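PDB 3QTM: uncharacterized protein C4B3.07 from Schizosaccharomyces pombe, which is required for correct translation termination, directly inhibits Ofd1 and stabilises the N-terminal transcription factor domain of Sre1, which switches on hypoxic genes. Local coordinates for residues N95-Y100 / V133-W138; Y129-R134 / L185-I190; E27-K32 / S43-T48. One frame throughout, in Å; residues are numbered along the deposited sequence.

Contact 1: residues N95-Y100 / V133-W138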
loop_
_atom_site.group_PDB
_atom_site.type_symbol
_atom_site.label_atom_id
_atom_site.label_comp_id
_atom_site.label_asym_id
_atom_site.label_seq_id
_atom_site.Cartn_x
_atom_site.Cartn_y
_atom_site.Cartn_z
ATOM N N ASN A 95 25.090 12.907 0.853
ATOM C CA ASN A 95 23.934 12.147 0.370
ATOM C C ASN A 95 22.656 12.324 1.189
ATOM O O ASN A 95 22.709 12.652 2.368
ATOM C CB ASN A 95 24.300 10.667 0.267
ATOM C CG ASN A 95 25.353 10.411 -0.796
ATOM O OD1 ASN A 95 25.049 10.408 -1.990
ATOM N ND2 ASN A 95 26.599 10.216 -0.369
ATOM N N THR A 96 21.506 12.115 0.550
ATOM C CA THR A 96 20.220 12.226 1.242
ATOM C C THR A 96 19.245 11.122 0.838
ATOM O O THR A 96 19.330 10.576 -0.274
ATOM C CB THR A 96 19.533 13.571 0.948
ATOM O OG1 THR A 96 19.257 13.667 -0.458
ATOM C CG2 THR A 96 20.414 14.748 1.380
ATOM N N GLU A 97 18.302 10.817 1.732
ATOM C CA GLU A 97 17.207 9.918 1.403
ATOM C C GLU A 97 16.503 10.375 0.112
ATOM O O GLU A 97 16.283 9.577 -0.814
ATOM C CB GLU A 97 16.193 9.845 2.560
ATOM C CG GLU A 97 14.971 9.003 2.227
ATOM C CD GLU A 97 13.815 9.170 3.215
ATOM O OE1 GLU A 97 13.901 10.027 4.124
ATOM O OE2 GLU A 97 12.809 8.440 3.072
ATOM N N GLU A 98 16.156 11.659 0.053
ATOM C CA GLU A 98 15.415 12.182 -1.090
ATOM C C GLU A 98 16.169 12.009 -2.409
ATOM O O GLU A 98 15.578 11.747 -3.451
ATOM C CB GLU A 98 15.028 13.650 -0.902
ATOM C CG GLU A 98 14.093 14.142 -2.022
ATOM C CD GLU A 98 13.555 15.552 -1.774
ATOM O OE1 GLU A 98 14.122 16.268 -0.921
ATOM O OE2 GLU A 98 12.573 15.945 -2.438
ATOM N N SER A 99 17.480 12.149 -2.371
ATOM C CA SER A 99 18.248 11.988 -3.596
ATOM C C SER A 99 18.187 10.540 -4.115
ATOM O O SER A 99 18.187 10.307 -5.322
ATOM C CB SER A 99 19.684 12.451 -3.398
ATOM O OG SER A 99 20.300 12.663 -4.657
ATOM N N TYR A 100 18.089 9.583 -3.199
ATOM C CA TYR A 100 17.919 8.186 -3.591
ATOM C C TYR A 100 16.519 7.895 -4.176
ATOM O O TYR A 100 16.377 7.066 -5.071
ATOM C CB TYR A 100 18.285 7.244 -2.433
ATOM C CG TYR A 100 19.772 6.935 -2.435
ATOM C CD1 TYR A 100 20.668 7.694 -1.684
ATOM C CD2 TYR A 100 20.288 5.918 -3.243
ATOM C CE1 TYR A 100 22.031 7.434 -1.717
ATOM C CE2 TYR A 100 21.649 5.653 -3.289
ATOM C CZ TYR A 100 22.514 6.409 -2.525
ATOM O OH TYR A 100 23.859 6.142 -2.572
ATOM N N VAL A 133 6.124 11.628 -2.977
ATOM C CA VAL A 133 4.987 12.352 -2.407
ATOM C C VAL A 133 5.127 12.491 -0.887
ATOM O O VAL A 133 4.948 13.572 -0.318
ATOM C CB VAL A 133 3.661 11.629 -2.714
ATOM C CG1 VAL A 133 2.565 12.115 -1.783
ATOM C CG2 VAL A 133 3.266 11.794 -4.201
ATOM N N ARG A 134 5.454 11.382 -0.237
ATOM C CA ARG A 134 5.638 11.380 1.206
ATOM C C ARG A 134 6.725 12.359 1.645
ATOM O O ARG A 134 6.547 13.115 2.605
ATOM C CB ARG A 134 5.949 9.977 1.721
ATOM C CG ARG A 134 6.199 9.929 3.228
ATOM C CD ARG A 134 6.577 8.528 3.681
ATOM N NE ARG A 134 7.775 8.067 2.991
ATOM C CZ ARG A 134 9.013 8.421 3.322
ATOM N NH1 ARG A 134 9.224 9.242 4.344
ATOM N NH2 ARG A 134 10.046 7.952 2.636
ATOM N N VAL A 135 7.854 12.351 0.951
ATOM C CA VAL A 135 8.932 13.261 1.329
ATOM C C VAL A 135 8.550 14.734 1.056
ATOM O O VAL A 135 8.895 15.630 1.839
ATOM C CB VAL A 135 10.276 12.879 0.669
ATOM C CG1 VAL A 135 11.260 14.015 0.793
ATOM C CG2 VAL A 135 10.847 11.608 1.321
ATOM N N LEU A 136 7.824 14.981 -0.038
ATOM C CA LEU A 136 7.376 16.342 -0.348
ATOM C C LEU A 136 6.439 16.886 0.743
ATOM O O LEU A 136 6.547 18.038 1.124
ATOM C CB LEU A 136 6.723 16.428 -1.743
ATOM C CG LEU A 136 7.693 16.445 -2.944
ATOM C CD1 LEU A 136 6.958 16.361 -4.300
ATOM C CD2 LEU A 136 8.606 17.665 -2.913
ATOM N N VAL A 137 5.541 16.043 1.248
ATOM C CA VAL A 137 4.661 16.425 2.349
ATOM C C VAL A 137 5.480 16.817 3.579
ATOM O O VAL A 137 5.211 17.844 4.210
ATOM C CB VAL A 137 3.667 15.315 2.714
ATOM C CG1 VAL A 137 2.816 15.731 3.910
ATOM C CG2 VAL A 137 2.768 14.980 1.522
ATOM N N TRP A 138 6.489 16.012 3.905
ATOM C CA TRP A 138 7.409 16.359 4.985
ATOM C C TRP A 138 8.104 17.693 4.702
ATOM O O TRP A 138 8.253 18.520 5.599
ATOM C CB TRP A 138 8.474 15.267 5.204
ATOM C CG TRP A 138 9.329 15.533 6.434
ATOM C CD1 TRP A 138 9.080 15.104 7.716
ATOM C CD2 TRP A 138 10.538 16.311 6.505
ATOM N NE1 TRP A 138 10.065 15.556 8.568
ATOM C CE2 TRP A 138 10.967 16.301 7.854
ATOM C CE3 TRP A 138 11.306 17.002 5.561
ATOM C CZ2 TRP A 138 12.120 16.964 8.277
ATOM C CZ3 TRP A 138 12.451 17.663 5.986
ATOM C CH2 TRP A 138 12.849 17.633 7.331
#
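V135 and E98 make the tight part of this contact. The CG1 methyl of V135 sits against the extended side chain of E98, crossing it at a slant, 4.0 Å from its CG and 3.8 Å from its CD, so E98 packs through its methylenes and one face of its carboxylate. The polar end is used elsewhere: E98 OE2 forms salt bridges with K132 and R139, about one turn before and one turn after V135, and lies 4.3 Å from L136 CD2. The other flank is looser and more exposed, and rests on one bond. R134, bent at chi3 (59°), swings its guanidinium round to E97, and R134 NH2 gives an almost straight hydrogen bond to E97 OE2 (2.8 Å, 167°). That oxygen lies in the guanidinium plane, the two charged planes 21° apart; E131, one turn earlier on the same helix, holds the guanidinium too. T96 caps the helix that carries both glutamates, its OG1 accepting from S99 N at 3.0 Å. Two acidic residues just behind a threonine N-cap would probably interact favourably with the helix dipole. The result is a capped helix start bound by salt bridges to a neighbouring helix, within the helical, TPR-related N-terminal region of Nro1.

Contact 2: residues Y129-R134 / L185-I190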
loop_
_atom_site.group_PDB
_atom_site.type_symbol
_atom_site.label_atom_id
_atom_site.label_comp_id
_atom_site.label_asym_id
_atom_site.label_seq_id
_atom_site.Cartn_x
_atom_site.Cartn_y
_atom_site.Cartn_z
ATOM N N TYR A 129 7.417 7.191 -7.147
ATOM C CA TYR A 129 6.632 8.424 -7.205
ATOM C C TYR A 129 5.884 8.627 -5.886
ATOM O O TYR A 129 5.760 9.751 -5.399
ATOM C CB TYR A 129 5.620 8.421 -8.367
ATOM C CG TYR A 129 6.220 8.572 -9.750
ATOM C CD1 TYR A 129 7.155 9.566 -10.030
ATOM C CD2 TYR A 129 5.821 7.740 -10.788
ATOM C CE1 TYR A 129 7.702 9.706 -11.300
ATOM C CE2 TYR A 129 6.358 7.868 -12.062
ATOM C CZ TYR A 129 7.296 8.845 -12.311
ATOM O OH TYR A 129 7.812 8.960 -13.576
ATOM N N LEU A 130 5.373 7.544 -5.314
ATOM C CA LEU A 130 4.655 7.658 -4.041
ATOM C C LEU A 130 5.603 7.998 -2.893
ATOM O O LEU A 130 5.235 8.772 -2.002
ATOM C CB LEU A 130 3.830 6.407 -3.714
ATOM C CG LEU A 130 2.581 6.180 -4.577
ATOM C CD1 LEU A 130 1.909 4.858 -4.216
ATOM C CD2 LEU A 130 1.592 7.345 -4.452
ATOM N N GLU A 131 6.821 7.452 -2.909
ATOM C CA GLU A 131 7.771 7.805 -1.838
ATOM C C GLU A 131 8.165 9.267 -1.966
ATOM O O GLU A 131 8.395 9.941 -0.966
ATOM C CB GLU A 131 9.020 6.920 -1.822
ATOM C CG GLU A 131 8.738 5.485 -1.436
ATOM C CD GLU A 131 8.166 5.351 -0.026
ATOM O OE1 GLU A 131 8.336 6.282 0.796
ATOM O OE2 GLU A 131 7.549 4.304 0.266
ATOM N N LYS A 132 8.241 9.753 -3.204
ATOM C CA LYS A 132 8.493 11.168 -3.445
ATOM C C LYS A 132 7.382 12.034 -2.796
ATOM O O LYS A 132 7.672 13.035 -2.133
ATOM C CB LYS A 132 8.585 11.438 -4.949
ATOM C CG LYS A 132 8.865 12.894 -5.326
ATOM C CD LYS A 132 10.272 13.327 -4.924
ATOM C CE LYS A 132 10.627 14.704 -5.506
ATOM N NZ LYS A 132 11.907 15.258 -4.950
ATOM N N VAL A 133 6.124 11.628 -2.977
ATOM C CA VAL A 133 4.987 12.352 -2.407
ATOM C C VAL A 133 5.127 12.491 -0.887
ATOM O O VAL A 133 4.948 13.572 -0.318
ATOM C CB VAL A 133 3.661 11.629 -2.714
ATOM C CG1 VAL A 133 2.565 12.115 -1.783
ATOM C CG2 VAL A 133 3.266 11.794 -4.201
ATOM N N ARG A 134 5.454 11.382 -0.237
ATOM C CA ARG A 134 5.638 11.380 1.206
ATOM C C ARG A 134 6.725 12.359 1.645
ATOM O O ARG A 134 6.547 13.115 2.605
ATOM C CB ARG A 134 5.949 9.977 1.721
ATOM C CG ARG A 134 6.199 9.929 3.228
ATOM C CD ARG A 134 6.577 8.528 3.681
ATOM N NE ARG A 134 7.775 8.067 2.991
ATOM C CZ ARG A 134 9.013 8.421 3.322
ATOM N NH1 ARG A 134 9.224 9.242 4.344
ATOM N NH2 ARG A 134 10.046 7.952 2.636
ATOM N N LEU A 185 3.701 -3.286 -1.861
ATOM C CA LEU A 185 2.584 -2.357 -1.991
ATOM C C LEU A 185 2.441 -1.425 -0.799
ATOM O O LEU A 185 1.475 -0.682 -0.721
ATOM C CB LEU A 185 1.269 -3.092 -2.221
ATOM C CG LEU A 185 1.139 -3.875 -3.525
ATOM C CD1 LEU A 185 -0.229 -4.613 -3.580
ATOM C CD2 LEU A 185 1.317 -2.923 -4.691
ATOM N N ARG A 186 3.392 -1.447 0.129
ATOM C CA ARG A 186 3.292 -0.550 1.285
ATOM C C ARG A 186 3.142 0.936 0.917
ATOM O O ARG A 186 2.426 1.660 1.591
ATOM C CB ARG A 186 4.440 -0.757 2.273
ATOM C CG ARG A 186 4.137 -1.791 3.350
ATOM C CD ARG A 186 5.175 -1.786 4.487
ATOM N NE ARG A 186 6.479 -2.288 4.052
ATOM C CZ ARG A 186 7.582 -1.545 3.953
ATOM N NH1 ARG A 186 7.543 -0.252 4.274
ATOM N NH2 ARG A 186 8.729 -2.094 3.541
ATOM N N PRO A 187 3.826 1.397 -0.145
ATOM C CA PRO A 187 3.632 2.795 -0.544
ATOM C C PRO A 187 2.183 3.120 -0.919
ATOM O O PRO A 187 1.847 4.298 -0.966
ATOM C CB PRO A 187 4.539 2.941 -1.772
ATOM C CG PRO A 187 5.608 1.914 -1.560
ATOM C CD PRO A 187 4.884 0.745 -0.942
ATOM N N LEU A 188 1.346 2.117 -1.179
ATOM C CA LEU A 188 -0.062 2.401 -1.450
ATOM C C LEU A 188 -0.712 3.092 -0.251
ATOM O O LEU A 188 -1.672 3.833 -0.416
ATOM C CB LEU A 188 -0.855 1.140 -1.824
ATOM C CG LEU A 188 -0.506 0.489 -3.162
ATOM C CD1 LEU A 188 -1.517 -0.584 -3.490
ATOM C CD2 LEU A 188 -0.457 1.536 -4.279
ATOM N N TYR A 189 -0.191 2.857 0.953
ATOM C CA TYR A 189 -0.703 3.558 2.134
ATOM C C TYR A 189 -0.562 5.066 1.953
ATOM O O TYR A 189 -1.423 5.828 2.389
ATOM C CB TYR A 189 0.023 3.149 3.425
ATOM C CG TYR A 189 -0.004 1.667 3.773
ATOM C CD1 TYR A 189 -1.194 0.942 3.781
ATOM C CD2 TYR A 189 1.172 1.002 4.130
ATOM C CE1 TYR A 189 -1.204 -0.421 4.115
ATOM C CE2 TYR A 189 1.172 -0.343 4.458
ATOM C CZ TYR A 189 -0.013 -1.053 4.450
ATOM O OH TYR A 189 0.013 -2.397 4.783
ATOM N N ILE A 190 0.528 5.496 1.320
ATOM C CA ILE A 190 0.753 6.922 1.095
ATOM C C ILE A 190 -0.363 7.474 0.241
ATOM O O ILE A 190 -0.888 8.552 0.508
ATOM C CB ILE A 190 2.097 7.179 0.383
ATOM C CG1 ILE A 190 3.250 6.669 1.257
ATOM C CG2 ILE A 190 2.247 8.661 0.028
ATOM C CD1 ILE A 190 4.548 6.487 0.519
#
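I190 is the knob of this contact, seated among L130, E131, V133 and R134. Its CG1 stands anti to the carbonyl carbon (chi1 -61°), which sends CD1 over the turn of helix 119-142, 3.5 Å from L130 O and 3.9 Å from R134 CB, while I190 CG2 slides along V133 CG1 at 3.9 Å. Beside the knob, P187 sets its ring against the same helix: P187 CB is 4.0 Å from L130 CB, and L130 CD1 reaches P187 O at 3.3 Å and touches L188 CD2 as well. E131 completes the hole. Bent at chi2 (-62°), it brings its carboxylate across I190 at about a right angle, with E131 OE2 3.6 Å from P187 CG.

R134 both lines the hole and positions E131: it holds E131 OE1 side-on with two nitrogens, NE at 2.9 Å and NH2, with E131 OE1 in the guanidinium plane. E97, in the second shell, holds R134 NH2 in turn. An alanine in place of E131 would probably open a gap beside P187 CG and I190 CD1 and leave the R134 guanidinium, held then by E97, freer to turn. On the other side, the type I turn from L185 to L188 presents P187 to the helix.

Around this, helix 151-170 packs against L130 and V133, helix 97-110 touches E131 through I101, and helix 213-220 covers L188 through L217 and W218, so the N-terminal part of helix 188-197 lies between helix 119-142 and helix 213-220.

Contact 3: residues E27-K32 / S43-T48; sequences EMSREK and SLVFGT
This is a close antiparallel helix-helix contact near the N-terminal end of the chain, between consecutive helices 15-34 and 38-58, which form a helical hairpin. The segment axes come within 8.5 Å at 167°, and S29 and L44 face each other with their CA atoms 5.2 Å apart. The small side chain of S29 is consistent with that close approach: S29 CB meets L44 CB at 3.5 Å. L44 then reaches over the other helix, with CG anti to its own carbonyl carbon (chi1 -66°), so that CD1 settles above the backbone between M28, a selenomethionine, and K32. There L44 CD1 lies 3.8 Å from M28 CB and 3.7 Å from K32 CG, the lysine crossing it at about a right angle.

On the inner side V45 CG2 touches S29 OG at 3.6 Å. That hydroxyl sits between the backbone N and the carbonyl carbon of S29 (chi1 87°) and hydrogen-bonds to Y26 O, about one turn back. V45 also packs on A79 and V80 of helix 67-82, while T48 packs on L22 and L25 of helix 15-34.

The side-chain contacts between the segments are thus mostly carbon on carbon, with S29 OG against V45 CG2; just beyond them S41 OG bonds S29 O. This implies a contact held mainly by van der Waals packing of small and aliphatic groups, the stem of K32 at its edge.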
loop_
_atom_site.group_PDB
_atom_site.type_symbol
_atom_site.label_atom_id
_atom_site.label_comp_id
_atom_site.label_asym_id
_atom_site.label_seq_id
_atom_site.Cartn_x
_atom_site.Cartn_y
_atom_site.Cartn_z
ATOM N N GLU A 27 15.669 -9.437 -3.961
ATOM C CA GLU A 27 14.647 -10.224 -3.278
ATOM C C GLU A 27 15.146 -10.681 -1.915
ATOM O O GLU A 27 14.436 -10.605 -0.918
ATOM C CB GLU A 27 14.228 -11.419 -4.139
ATOM C CG GLU A 27 13.351 -11.011 -5.340
ATOM C CD GLU A 27 13.424 -11.994 -6.505
ATOM O OE1 GLU A 27 14.092 -13.035 -6.362
ATOM O OE2 GLU A 27 12.810 -11.727 -7.564
HETATM N N MSE A 28 16.383 -11.143 -1.888
HETATM C CA MSE A 28 17.033 -11.516 -0.648
HETATM C C MSE A 28 17.113 -10.352 0.329
HETATM O O MSE A 28 16.946 -10.536 1.533
HETATM C CB MSE A 28 18.444 -12.008 -0.940
HETATM C CG MSE A 28 18.561 -13.492 -1.075
HETATM SE SE MSE A 28 20.441 -13.986 -0.848
HETATM C CE MSE A 28 20.975 -13.767 -2.706
ATOM N N SER A 29 17.405 -9.157 -0.180
ATOM C CA SER A 29 17.441 -7.979 0.689
ATOM C C SER A 29 16.079 -7.788 1.364
ATOM O O SER A 29 16.007 -7.378 2.515
ATOM C CB SER A 29 17.862 -6.722 -0.077
ATOM O OG SER A 29 16.742 -6.102 -0.680
ATOM N N ARG A 30 15.000 -8.112 0.655
ATOM C CA ARG A 30 13.662 -7.972 1.228
ATOM C C ARG A 30 13.365 -9.063 2.271
ATOM O O ARG A 30 12.655 -8.810 3.241
ATOM C CB ARG A 30 12.572 -7.941 0.139
ATOM C CG ARG A 30 12.810 -6.912 -0.985
ATOM C CD ARG A 30 13.139 -5.519 -0.436
ATOM N NE ARG A 30 11.954 -4.837 0.098
ATOM C CZ ARG A 30 11.978 -3.630 0.662
ATOM N NH1 ARG A 30 13.131 -2.956 0.781
ATOM N NH2 ARG A 30 10.848 -3.089 1.106
ATOM N N GLU A 31 13.902 -10.270 2.071
ATOM C CA GLU A 31 13.769 -11.343 3.064
ATOM C C GLU A 31 14.508 -10.985 4.351
ATOM O O GLU A 31 14.008 -11.220 5.454
ATOM C CB GLU A 31 14.321 -12.666 2.514
ATOM C CG GLU A 31 13.557 -13.211 1.318
ATOM C CD GLU A 31 14.318 -14.310 0.580
ATOM O OE1 GLU A 31 15.378 -14.759 1.085
ATOM O OE2 GLU A 31 13.853 -14.716 -0.511
ATOM N N LYS A 32 15.707 -10.432 4.200
ATOM C CA LYS A 32 16.483 -9.958 5.342
ATOM C C LYS A 32 15.757 -8.842 6.097
ATOM O O LYS A 32 15.734 -8.822 7.334
ATOM C CB LYS A 32 17.858 -9.468 4.895
ATOM C CG LYS A 32 18.796 -10.586 4.449
ATOM C CD LYS A 32 19.129 -11.511 5.606
ATOM C CE LYS A 32 19.773 -12.793 5.108
ATOM N NZ LYS A 32 20.263 -13.628 6.229
ATOM N N SER A 43 23.495 -4.288 2.938
ATOM C CA SER A 43 24.567 -4.920 2.151
ATOM C C SER A 43 24.047 -5.466 0.830
ATOM O O SER A 43 24.642 -5.247 -0.225
ATOM C CB SER A 43 25.219 -6.065 2.935
ATOM O OG SER A 43 25.852 -5.584 4.109
ATOM N N LEU A 44 22.931 -6.184 0.881
ATOM C CA LEU A 44 22.369 -6.759 -0.344
ATOM C C LEU A 44 21.899 -5.698 -1.345
ATOM O O LEU A 44 22.024 -5.882 -2.558
ATOM C CB LEU A 44 21.234 -7.731 -0.015
ATOM C CG LEU A 44 21.721 -8.976 0.747
ATOM C CD1 LEU A 44 20.583 -9.795 1.361
ATOM C CD2 LEU A 44 22.560 -9.845 -0.171
ATOM N N VAL A 45 21.350 -4.595 -0.837
ATOM C CA VAL A 45 20.857 -3.520 -1.685
ATOM C C VAL A 45 22.007 -2.827 -2.408
ATOM O O VAL A 45 21.962 -2.643 -3.619
ATOM C CB VAL A 45 20.042 -2.491 -0.852
ATOM C CG1 VAL A 45 19.941 -1.176 -1.577
ATOM C CG2 VAL A 45 18.674 -3.054 -0.545
ATOM N N PHE A 46 23.041 -2.449 -1.664
ATOM C CA PHE A 46 24.219 -1.853 -2.274
ATOM C C PHE A 46 24.890 -2.835 -3.252
ATOM O O PHE A 46 25.450 -2.422 -4.262
ATOM C CB PHE A 46 25.217 -1.422 -1.196
ATOM C CG PHE A 46 24.939 -0.059 -0.609
ATOM C CD1 PHE A 46 24.687 1.023 -1.434
ATOM C CD2 PHE A 46 24.969 0.140 0.763
ATOM C CE1 PHE A 46 24.441 2.289 -0.906
ATOM C CE2 PHE A 46 24.733 1.403 1.311
ATOM C CZ PHE A 46 24.463 2.479 0.478
ATOM N N GLY A 47 24.850 -4.129 -2.929
ATOM C CA GLY A 47 25.408 -5.158 -3.791
ATOM C C GLY A 47 24.636 -5.192 -5.101
ATOM O O GLY A 47 25.230 -5.288 -6.176
ATOM N N THR A 48 23.311 -5.082 -5.007
ATOM C CA THR A 48 22.458 -5.006 -6.195
ATOM C C THR A 48 22.860 -3.860 -7.098
ATOM O O THR A 48 22.982 -4.008 -8.321
ATOM C CB THR A 48 20.989 -4.818 -5.796
ATOM O OG1 THR A 48 20.637 -5.823 -4.846
ATOM C CG2 THR A 48 20.058 -4.914 -7.026
#

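Overall arrangement
The three contacts lie within the N-terminal family region of Nro1. Contacts 1 and 2 have centres about 11 Å apart and share helix 119-142: V133 and R134 belong to both, and E98 OE2 of contact 1 pairs with K132 NZ of contact 2 at 2.7 Å. Contact 3 comes earlier in the chain, its centre about 21 Å from that of contact 1 and about 20 Å from that of contact 2. It meets contact 1 where F46 CE1 packs on Y100 OH at 4.2 Å. Towards contact 2, R30 and R186 come close as like charges, gathered round E82 and D183, each of which pairs with both arginines.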